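Local coordinates for protein exotoxin A (Pseudomonas aeruginosa, PDB 1IKP) that transfers ADP-ribose from NAD, probably to a target in host cells, as a three-domain toxin with receptor-binding, targeting and catalytic parts, at residues Arg186-Asp200 / Cys214-Arg226. The protein carries 2 engineered substitutions. Sequence-based numbering, arbitrary orientation.
Sequences RWSEWASGKVLCLLD and CNLDDTWEGKIYR
A disulfide between Cys197 and Cys214 ties segment 186-200, mostly loop with a weakly bonded helix at 188-191, to segment 214-226, which carries helix 218-221 and the start of strand 224-228, on the concanavalin-like beta sandwich of the exotoxin A binding domain. Tyr206 of helix 205-210 touches both cysteines. Close by, the extended chain of Lys194 carries NZ to Cys214 O, a hydrogen bond of 2.9 Å.

Trp220, on helix 218-221, fills the middle of the contact. Its NE1 gives a nearly straight hydrogen bond to Arg186 O (2.8 Å, 173°), and the acceptor lies in the ring plane. Gln40 of strand 40-49 donates to the same oxygen. Leu198 covers one face of the indole, with CD1 over the six-membered ring in a CH-pi contact. Trp187 CZ3 meets Trp220 CZ2 at 3.9 Å, the two rings being oblique.

The Arg186 guanidinium stacks on the Asp217 carboxylate, planes 13° apart. Asp217 OD2 sits over its centre, 3.4 Å from CZ, so the attraction is of charge alone. Arg186 NE makes a hydrogen-bonded salt bridge to Glu189 OE2. Glu189 OE2 also accepts hydrogen bonds from two waters. One water accepts from Asp217 N; the other accepts from Trp220 N and donates to Asp217 O at 2.8 Å.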
ATOM      1  N   ARG A 186       6.099  14.059   9.566  1.00 34.23           N
ATOM      2  CA  ARG A 186       5.606  13.325   8.405  1.00 30.17           C
ATOM      3  C   ARG A 186       6.256  11.944   8.343  1.00 25.49           C
ATOM      4  O   ARG A 186       7.487  11.840   8.293  1.00 22.96           O
ATOM      5  CB  ARG A 186       5.926  14.116   7.128  1.00 31.82           C
ATOM      6  CG  ARG A 186       5.533  13.433   5.821  1.00 35.59           C
ATOM      7  CD  ARG A 186       5.864  14.321   4.621  1.00 38.79           C
ATOM      8  NE  ARG A 186       5.594  13.673   3.336  1.00 41.86           N
ATOM      9  CZ  ARG A 186       4.383  13.373   2.877  1.00 43.87           C
ATOM     10  NH1 ARG A 186       3.303  13.660   3.596  1.00 44.81           N
ATOM     11  NH2 ARG A 186       4.248  12.786   1.694  1.00 43.97           N
ATOM     12  N   TRP A 187       5.445  10.884   8.363  1.00 21.29           N
ATOM     13  CA  TRP A 187       5.989   9.523   8.285  1.00 17.87           C
ATOM     14  C   TRP A 187       5.379   8.686   7.170  1.00 18.14           C
ATOM     15  O   TRP A 187       5.426   7.456   7.205  1.00 18.83           O
ATOM     16  CB  TRP A 187       5.824   8.783   9.621  1.00 18.04           C
ATOM     17  CG  TRP A 187       6.705   9.285  10.713  1.00 17.58           C
ATOM     18  CD1 TRP A 187       6.334  10.051  11.786  1.00 16.96           C
ATOM     19  CD2 TRP A 187       8.106   9.033  10.874  1.00 14.95           C
ATOM     20  NE1 TRP A 187       7.409  10.284  12.604  1.00 17.88           N
ATOM     21  CE2 TRP A 187       8.512   9.671  12.069  1.00 15.80           C
ATOM     22  CE3 TRP A 187       9.062   8.324  10.123  1.00 14.49           C
ATOM     23  CZ2 TRP A 187       9.834   9.624  12.537  1.00 17.12           C
ATOM     24  CZ3 TRP A 187      10.379   8.275  10.589  1.00 15.07           C
ATOM     25  CH2 TRP A 187      10.752   8.921  11.784  1.00 14.04           C
ATOM     26  N   SER A 188       4.813   9.328   6.160  1.00 17.59           N
ATOM     27  CA  SER A 188       4.214   8.569   5.070  1.00 19.07           C
ATOM     28  C   SER A 188       5.210   7.757   4.239  1.00 18.66           C
ATOM     29  O   SER A 188       4.910   6.637   3.834  1.00 17.15           O
ATOM     30  CB  SER A 188       3.405   9.496   4.151  1.00 23.33           C
ATOM     31  OG  SER A 188       4.209  10.553   3.671  1.00 29.05           O
ATOM     32  N   GLU A 189       6.396   8.302   3.986  1.00 17.09           N
ATOM     33  CA  GLU A 189       7.377   7.586   3.187  1.00 17.67           C
ATOM     34  C   GLU A 189       7.822   6.281   3.854  1.00 15.60           C
ATOM     35  O   GLU A 189       8.060   5.284   3.178  1.00 16.43           O
ATOM     36  CB  GLU A 189       8.600   8.484   2.931  1.00 17.93           C
ATOM     37  CG  GLU A 189       8.303   9.764   2.125  1.00 20.08           C
ATOM     38  CD  GLU A 189       7.885  10.956   2.987  1.00 22.00           C
ATOM     39  OE1 GLU A 189       7.647  10.802   4.207  1.00 19.53           O
ATOM     40  OE2 GLU A 189       7.793  12.075   2.428  1.00 21.53           O
ATOM     41  N   TRP A 190       7.917   6.313   5.178  1.00 15.25           N
ATOM     42  CA  TRP A 190       8.342   5.167   5.983  1.00 14.94           C
ATOM     43  C   TRP A 190       7.521   3.911   5.684  1.00 16.20           C
ATOM     44  O   TRP A 190       8.048   2.808   5.643  1.00 17.59           O
ATOM     45  CB  TRP A 190       8.244   5.544   7.469  1.00 14.16           C
ATOM     46  CG  TRP A 190       8.548   4.445   8.442  1.00 14.24           C
ATOM     47  CD1 TRP A 190       7.648   3.623   9.086  1.00 12.56           C
ATOM     48  CD2 TRP A 190       9.845   4.052   8.908  1.00 11.79           C
ATOM     49  NE1 TRP A 190       8.310   2.756   9.912  1.00 13.11           N
ATOM     50  CE2 TRP A 190       9.658   2.993   9.825  1.00 11.29           C
ATOM     51  CE3 TRP A 190      11.157   4.491   8.637  1.00 11.47           C
ATOM     52  CZ2 TRP A 190      10.724   2.367  10.465  1.00 12.30           C
ATOM     53  CZ3 TRP A 190      12.218   3.865   9.280  1.00 12.34           C
ATOM     54  CH2 TRP A 190      11.993   2.809  10.184  1.00 13.85           C
ATOM     55  N   ALA A 191       6.236   4.089   5.425  1.00 16.68           N
ATOM     56  CA  ALA A 191       5.358   2.956   5.176  1.00 16.01           C
ATOM     57  C   ALA A 191       5.219   2.576   3.697  1.00 18.78           C
ATOM     58  O   ALA A 191       4.593   1.567   3.358  1.00 20.93           O
ATOM     59  CB  ALA A 191       3.981   3.249   5.784  1.00 17.53           C
ATOM     60  N   SER A 192       5.819   3.359   2.809  1.00 15.97           N
ATOM     61  CA  SER A 192       5.695   3.084   1.382  1.00 16.01           C
ATOM     62  C   SER A 192       7.025   2.817   0.725  1.00 14.51           C
ATOM     63  O   SER A 192       8.049   2.724   1.391  1.00 14.13           O
ATOM     64  CB  SER A 192       5.046   4.271   0.658  1.00 16.59           C
ATOM     65  OG  SER A 192       5.963   5.359   0.609  1.00 18.13           O
ATOM     66  N   GLY A 193       7.007   2.690  -0.595  1.00 15.48           N
ATOM     67  CA  GLY A 193       8.241   2.439  -1.312  1.00 14.27           C
ATOM     68  C   GLY A 193       9.187   3.624  -1.202  1.00 14.86           C
ATOM     69  O   GLY A 193      10.398   3.473  -1.402  1.00 14.12           O
ATOM     70  N   LYS A 194       8.652   4.802  -0.872  1.00 13.62           N
ATOM     71  CA  LYS A 194       9.514   5.974  -0.785  1.00 13.98           C
ATOM     72  C   LYS A 194      10.442   5.968   0.398  1.00 14.89           C
ATOM     73  O   LYS A 194      11.240   6.884   0.562  1.00 14.05           O
ATOM     74  CB  LYS A 194       8.685   7.270  -0.826  1.00 14.62           C
ATOM     75  CG  LYS A 194       8.024   7.494  -2.188  1.00 16.60           C
ATOM     76  CD  LYS A 194       7.487   8.916  -2.320  1.00 17.60           C
ATOM     77  CE  LYS A 194       6.823   9.116  -3.675  1.00 18.73           C
ATOM     78  NZ  LYS A 194       6.346  10.531  -3.765  1.00 20.94           N
ATOM     79  N   VAL A 195      10.342   4.950   1.250  1.00 15.30           N
ATOM     80  CA  VAL A 195      11.261   4.895   2.388  1.00 14.48           C
ATOM     81  C   VAL A 195      12.696   4.832   1.833  1.00 14.42           C
ATOM     82  O   VAL A 195      13.651   5.319   2.469  1.00 14.70           O
ATOM     83  CB  VAL A 195      10.951   3.667   3.314  1.00 13.76           C
ATOM     84  CG1 VAL A 195      11.130   2.336   2.565  1.00 14.96           C
ATOM     85  CG2 VAL A 195      11.841   3.703   4.537  1.00 17.37           C
ATOM     86  N   LEU A 196      12.840   4.268   0.637  1.00 14.08           N
ATOM     87  CA  LEU A 196      14.162   4.158   0.006  1.00 13.75           C
ATOM     88  C   LEU A 196      14.703   5.534  -0.350  1.00 15.51           C
ATOM     89  O   LEU A 196      15.910   5.739  -0.422  1.00 16.09           O
ATOM     90  CB  LEU A 196      14.097   3.259  -1.229  1.00 15.81           C
ATOM     91  CG  LEU A 196      13.637   1.815  -0.939  1.00 17.56           C
ATOM     92  CD1 LEU A 196      13.788   0.974  -2.181  1.00 21.71           C
ATOM     93  CD2 LEU A 196      14.465   1.215   0.209  1.00 20.02           C
ATOM     94  N   CYS A 197      13.801   6.480  -0.564  1.00 15.57           N
ATOM     95  CA  CYS A 197      14.168   7.849  -0.903  1.00 16.61           C
ATOM     96  C   CYS A 197      14.796   8.562   0.288  1.00 17.18           C
ATOM     97  O   CYS A 197      15.436   9.602   0.128  1.00 19.23           O
ATOM     98  CB  CYS A 197      12.920   8.613  -1.365  1.00 15.91           C
ATOM     99  SG  CYS A 197      12.153   7.976  -2.885  1.00 18.76           S
ATOM    100  N   LEU A 198      14.620   8.022   1.490  1.00 15.16           N
ATOM    101  CA  LEU A 198      15.206   8.640   2.678  1.00 16.41           C
ATOM    102  C   LEU A 198      16.643   8.162   2.923  1.00 16.23           C
ATOM    103  O   LEU A 198      17.373   8.744   3.738  1.00 19.32           O
ATOM    104  CB  LEU A 198      14.393   8.292   3.920  1.00 17.26           C
ATOM    105  CG  LEU A 198      12.888   8.497   3.879  1.00 18.55           C
ATOM    106  CD1 LEU A 198      12.311   8.176   5.233  1.00 19.14           C
ATOM    107  CD2 LEU A 198      12.569   9.918   3.488  1.00 20.37           C
ATOM    108  N   LEU A 199      17.047   7.130   2.198  1.00 15.76           N
ATOM    109  CA  LEU A 199      18.347   6.504   2.417  1.00 16.33           C
ATOM    110  C   LEU A 199      19.374   6.863   1.355  1.00 18.78           C
ATOM    111  O   LEU A 199      19.305   6.397   0.226  1.00 18.47           O
ATOM    112  CB  LEU A 199      18.149   4.982   2.484  1.00 15.51           C
ATOM    113  CG  LEU A 199      16.986   4.515   3.397  1.00 13.51           C
ATOM    114  CD1 LEU A 199      16.814   3.012   3.263  1.00 16.22           C
ATOM    115  CD2 LEU A 199      17.264   4.920   4.832  1.00 16.96           C
ATOM    116  N   ASP A 200      20.338   7.687   1.743  1.00 25.84           N
ATOM    117  CA  ASP A 200      21.373   8.122   0.818  1.00 32.55           C
ATOM    118  C   ASP A 200      22.136   6.945   0.231  1.00 30.18           C
ATOM    119  O   ASP A 200      22.549   6.975  -0.928  1.00 26.43           O
ATOM    120  CB  ASP A 200      22.338   9.073   1.529  1.00 51.02           C
ATOM    121  CG  ASP A 200      21.662  10.357   1.974  1.00 62.51           C
ATOM    122  OD1 ASP A 200      20.677  10.282   2.743  1.00 68.09           O
ATOM    123  OD2 ASP A 200      22.112  11.441   1.551  1.00 67.97           O
ATOM    124  N   CYS A 214      11.458  10.495  -6.783  1.00 22.54           N
ATOM    125  CA  CYS A 214      11.017  10.430  -5.394  1.00 22.98           C
ATOM    126  C   CYS A 214      10.018  11.543  -5.110  1.00 24.76           C
ATOM    127  O   CYS A 214       9.045  11.349  -4.380  1.00 23.73           O
ATOM    128  CB  CYS A 214      12.213  10.563  -4.455  1.00 22.67           C
ATOM    129  SG  CYS A 214      13.184   9.028  -4.302  1.00 24.07           S
ATOM    130  N   ASN A 215      10.271  12.713  -5.695  1.00 26.57           N
ATOM    131  CA  ASN A 215       9.404  13.873  -5.527  1.00 29.93           C
ATOM    132  C   ASN A 215       8.924  14.010  -4.087  1.00 25.33           C
ATOM    133  O   ASN A 215       7.723  14.040  -3.814  1.00 23.80           O
ATOM    134  CB  ASN A 215       8.209  13.762  -6.477  1.00 42.15           C
ATOM    135  CG  ASN A 215       7.295  14.965  -6.406  1.00 48.77           C
ATOM    136  OD1 ASN A 215       7.751  16.108  -6.424  1.00 52.97           O
ATOM    137  ND2 ASN A 215       5.994  14.714  -6.333  1.00 40.90           N
ATOM    138  N   LEU A 216       9.866  14.099  -3.158  1.00 23.41           N
ATOM    139  CA  LEU A 216       9.518  14.213  -1.748  1.00 21.95           C
ATOM    140  C   LEU A 216       8.998  15.580  -1.340  1.00 23.00           C
ATOM    141  O   LEU A 216       9.404  16.611  -1.894  1.00 23.00           O
ATOM    142  CB  LEU A 216      10.733  13.895  -0.867  1.00 20.25           C
ATOM    143  CG  LEU A 216      11.420  12.538  -0.991  1.00 20.68           C
ATOM    144  CD1 LEU A 216      12.611  12.497  -0.039  1.00 23.74           C
ATOM    145  CD2 LEU A 216      10.432  11.426  -0.651  1.00 22.78           C
ATOM    146  N   ASP A 217       8.097  15.579  -0.364  1.00 24.49           N
ATOM    147  CA  ASP A 217       7.563  16.814   0.179  1.00 26.37           C
ATOM    148  C   ASP A 217       8.738  17.441   0.919  1.00 26.98           C
ATOM    149  O   ASP A 217       9.736  16.767   1.188  1.00 22.24           O
ATOM    150  CB  ASP A 217       6.411  16.516   1.140  1.00 33.30           C
ATOM    151  CG  ASP A 217       5.114  16.194   0.413  1.00 37.01           C
ATOM    152  OD1 ASP A 217       5.157  15.913  -0.804  1.00 37.54           O
ATOM    153  OD2 ASP A 217       4.050  16.214   1.068  1.00 37.24           O
ATOM    154  N   ASP A 218       8.619  18.721   1.251  1.00 28.41           N
ATOM    155  CA  ASP A 218       9.694  19.451   1.918  1.00 31.74           C
ATOM    156  C   ASP A 218      10.368  18.795   3.120  1.00 28.24           C
ATOM    157  O   ASP A 218      11.596  18.813   3.225  1.00 24.55           O
ATOM    158  CB  ASP A 218       9.209  20.845   2.322  1.00 46.18           C
ATOM    159  CG  ASP A 218       8.857  21.708   1.126  1.00 55.85           C
ATOM    160  OD1 ASP A 218       9.610  21.676   0.128  1.00 59.49           O
ATOM    161  OD2 ASP A 218       7.835  22.426   1.187  1.00 60.94           O
ATOM    162  N   THR A 219       9.582  18.217   4.022  1.00 25.96           N
ATOM    163  CA  THR A 219      10.127  17.589   5.228  1.00 24.93           C
ATOM    164  C   THR A 219      11.346  16.698   4.996  1.00 22.43           C
ATOM    165  O   THR A 219      12.430  16.936   5.548  1.00 21.16           O
ATOM    166  CB  THR A 219       9.051  16.755   5.949  1.00 28.11           C
ATOM    167  OG1 THR A 219       7.945  17.601   6.294  1.00 30.81           O
ATOM    168  CG2 THR A 219       9.617  16.140   7.224  1.00 30.27           C
ATOM    169  N   TRP A 220      11.182  15.665   4.185  1.00 22.09           N
ATOM    170  CA  TRP A 220      12.297  14.774   3.940  1.00 21.26           C
ATOM    171  C   TRP A 220      13.155  15.205   2.757  1.00 21.64           C
ATOM    172  O   TRP A 220      14.306  14.784   2.623  1.00 21.19           O
ATOM    173  CB  TRP A 220      11.787  13.337   3.783  1.00 19.27           C
ATOM    174  CG  TRP A 220      11.225  12.791   5.072  1.00 18.65           C
ATOM    175  CD1 TRP A 220       9.902  12.731   5.443  1.00 17.07           C
ATOM    176  CD2 TRP A 220      11.969  12.278   6.186  1.00 17.70           C
ATOM    177  NE1 TRP A 220       9.787  12.214   6.712  1.00 17.86           N
ATOM    178  CE2 TRP A 220      11.038  11.927   7.192  1.00 19.27           C
ATOM    179  CE3 TRP A 220      13.336  12.088   6.435  1.00 17.64           C
ATOM    180  CZ2 TRP A 220      11.430  11.395   8.426  1.00 19.21           C
ATOM    181  CZ3 TRP A 220      13.725  11.560   7.660  1.00 16.63           C
ATOM    182  CH2 TRP A 220      12.773  11.220   8.640  1.00 17.23           C
ATOM    183  N   GLU A 221      12.601  16.054   1.900  1.00 23.28           N
ATOM    184  CA  GLU A 221      13.354  16.566   0.760  1.00 24.74           C
ATOM    185  C   GLU A 221      14.584  17.308   1.292  1.00 22.09           C
ATOM    186  O   GLU A 221      15.677  17.187   0.746  1.00 21.22           O
ATOM    187  CB  GLU A 221      12.473  17.524  -0.049  1.00 31.89           C
ATOM    188  CG  GLU A 221      13.214  18.342  -1.091  1.00 38.45           C
ATOM    189  CD  GLU A 221      13.862  17.487  -2.155  1.00 41.61           C
ATOM    190  OE1 GLU A 221      14.582  18.048  -3.009  1.00 43.91           O
ATOM    191  OE2 GLU A 221      13.648  16.256  -2.143  1.00 44.41           O
ATOM    192  N   GLY A 222      14.406  18.052   2.378  1.00 20.13           N
ATOM    193  CA  GLY A 222      15.514  18.806   2.947  1.00 20.75           C
ATOM    194  C   GLY A 222      16.273  18.073   4.039  1.00 17.92           C
ATOM    195  O   GLY A 222      16.804  18.683   4.963  1.00 20.82           O
ATOM    196  N   LYS A 223      16.333  16.750   3.939  1.00 18.91           N
ATOM    197  CA  LYS A 223      17.024  15.957   4.951  1.00 16.91           C
ATOM    198  C   LYS A 223      18.539  16.174   4.982  1.00 16.29           C
ATOM    199  O   LYS A 223      19.135  16.600   3.992  1.00 18.07           O
ATOM    200  CB  LYS A 223      16.734  14.472   4.715  1.00 18.10           C
ATOM    201  CG  LYS A 223      17.203  13.969   3.364  1.00 18.87           C
ATOM    202  CD  LYS A 223      16.595  12.608   3.034  1.00 20.96           C
ATOM    203  CE  LYS A 223      16.725  12.286   1.556  1.00 25.95           C
ATOM    204  NZ  LYS A 223      18.138  12.216   1.088  1.00 28.06           N
ATOM    205  N   ILE A 224      19.128  15.880   6.136  1.00 16.31           N
ATOM    206  CA  ILE A 224      20.572  15.985   6.351  1.00 17.19           C
ATOM    207  C   ILE A 224      21.054  14.610   6.801  1.00 17.71           C
ATOM    208  O   ILE A 224      20.524  14.032   7.763  1.00 18.35           O
ATOM    209  CB  ILE A 224      20.910  17.025   7.425  1.00 18.02           C
ATOM    210  CG1 ILE A 224      20.473  18.413   6.941  1.00 22.49           C
ATOM    211  CG2 ILE A 224      22.417  17.013   7.698  1.00 20.53           C
ATOM    212  CD1 ILE A 224      20.585  19.492   7.983  1.00 25.87           C
ATOM    213  N   TYR A 225      22.077  14.115   6.111  1.00 16.60           N
ATOM    214  CA  TYR A 225      22.668  12.789   6.336  1.00 16.88           C
ATOM    215  C   TYR A 225      24.032  12.803   7.024  1.00 18.54           C
ATOM    216  O   TYR A 225      24.876  13.625   6.709  1.00 18.21           O
ATOM    217  CB  TYR A 225      22.815  12.108   4.978  1.00 20.27           C
ATOM    218  CG  TYR A 225      23.565  10.805   4.993  1.00 22.79           C
ATOM    219  CD1 TYR A 225      22.919   9.616   5.314  1.00 24.05           C
ATOM    220  CD2 TYR A 225      24.927  10.757   4.663  1.00 23.84           C
ATOM    221  CE1 TYR A 225      23.601   8.410   5.308  1.00 25.06           C
ATOM    222  CE2 TYR A 225      25.620   9.551   4.656  1.00 25.96           C
ATOM    223  CZ  TYR A 225      24.948   8.381   4.979  1.00 25.68           C
ATOM    224  OH  TYR A 225      25.604   7.176   4.978  1.00 27.94           O
ATOM    225  N   ARG A 226      24.260  11.869   7.939  1.00 18.30           N
ATOM    226  CA  ARG A 226      25.544  11.782   8.636  1.00 18.93           C
ATOM    227  C   ARG A 226      25.881  10.359   9.033  1.00 18.17           C
ATOM    228  O   ARG A 226      25.015   9.623   9.505  1.00 16.21           O
ATOM    229  CB  ARG A 226      25.525  12.598   9.922  1.00 23.89           C
ATOM    230  CG  ARG A 226      25.462  14.091   9.742  1.00 31.34           C
ATOM    231  CD  ARG A 226      24.671  14.690  10.877  1.00 35.02           C
ATOM    232  NE  ARG A 226      25.144  14.241  12.179  1.00 35.78           N
ATOM    233  CZ  ARG A 226      24.379  14.183  13.264  1.00 37.73           C
ATOM    234  NH1 ARG A 226      23.105  14.542  13.201  1.00 38.66           N
ATOM    235  NH2 ARG A 226      24.890  13.770  14.414  1.00 37.89           N
TER
HETATM  236  O   HOH W   1       7.040  12.919   0.162  1.00 44.82           O
HETATM  237  O   HOH W   2       8.778  14.649   2.818  1.00 22.88           O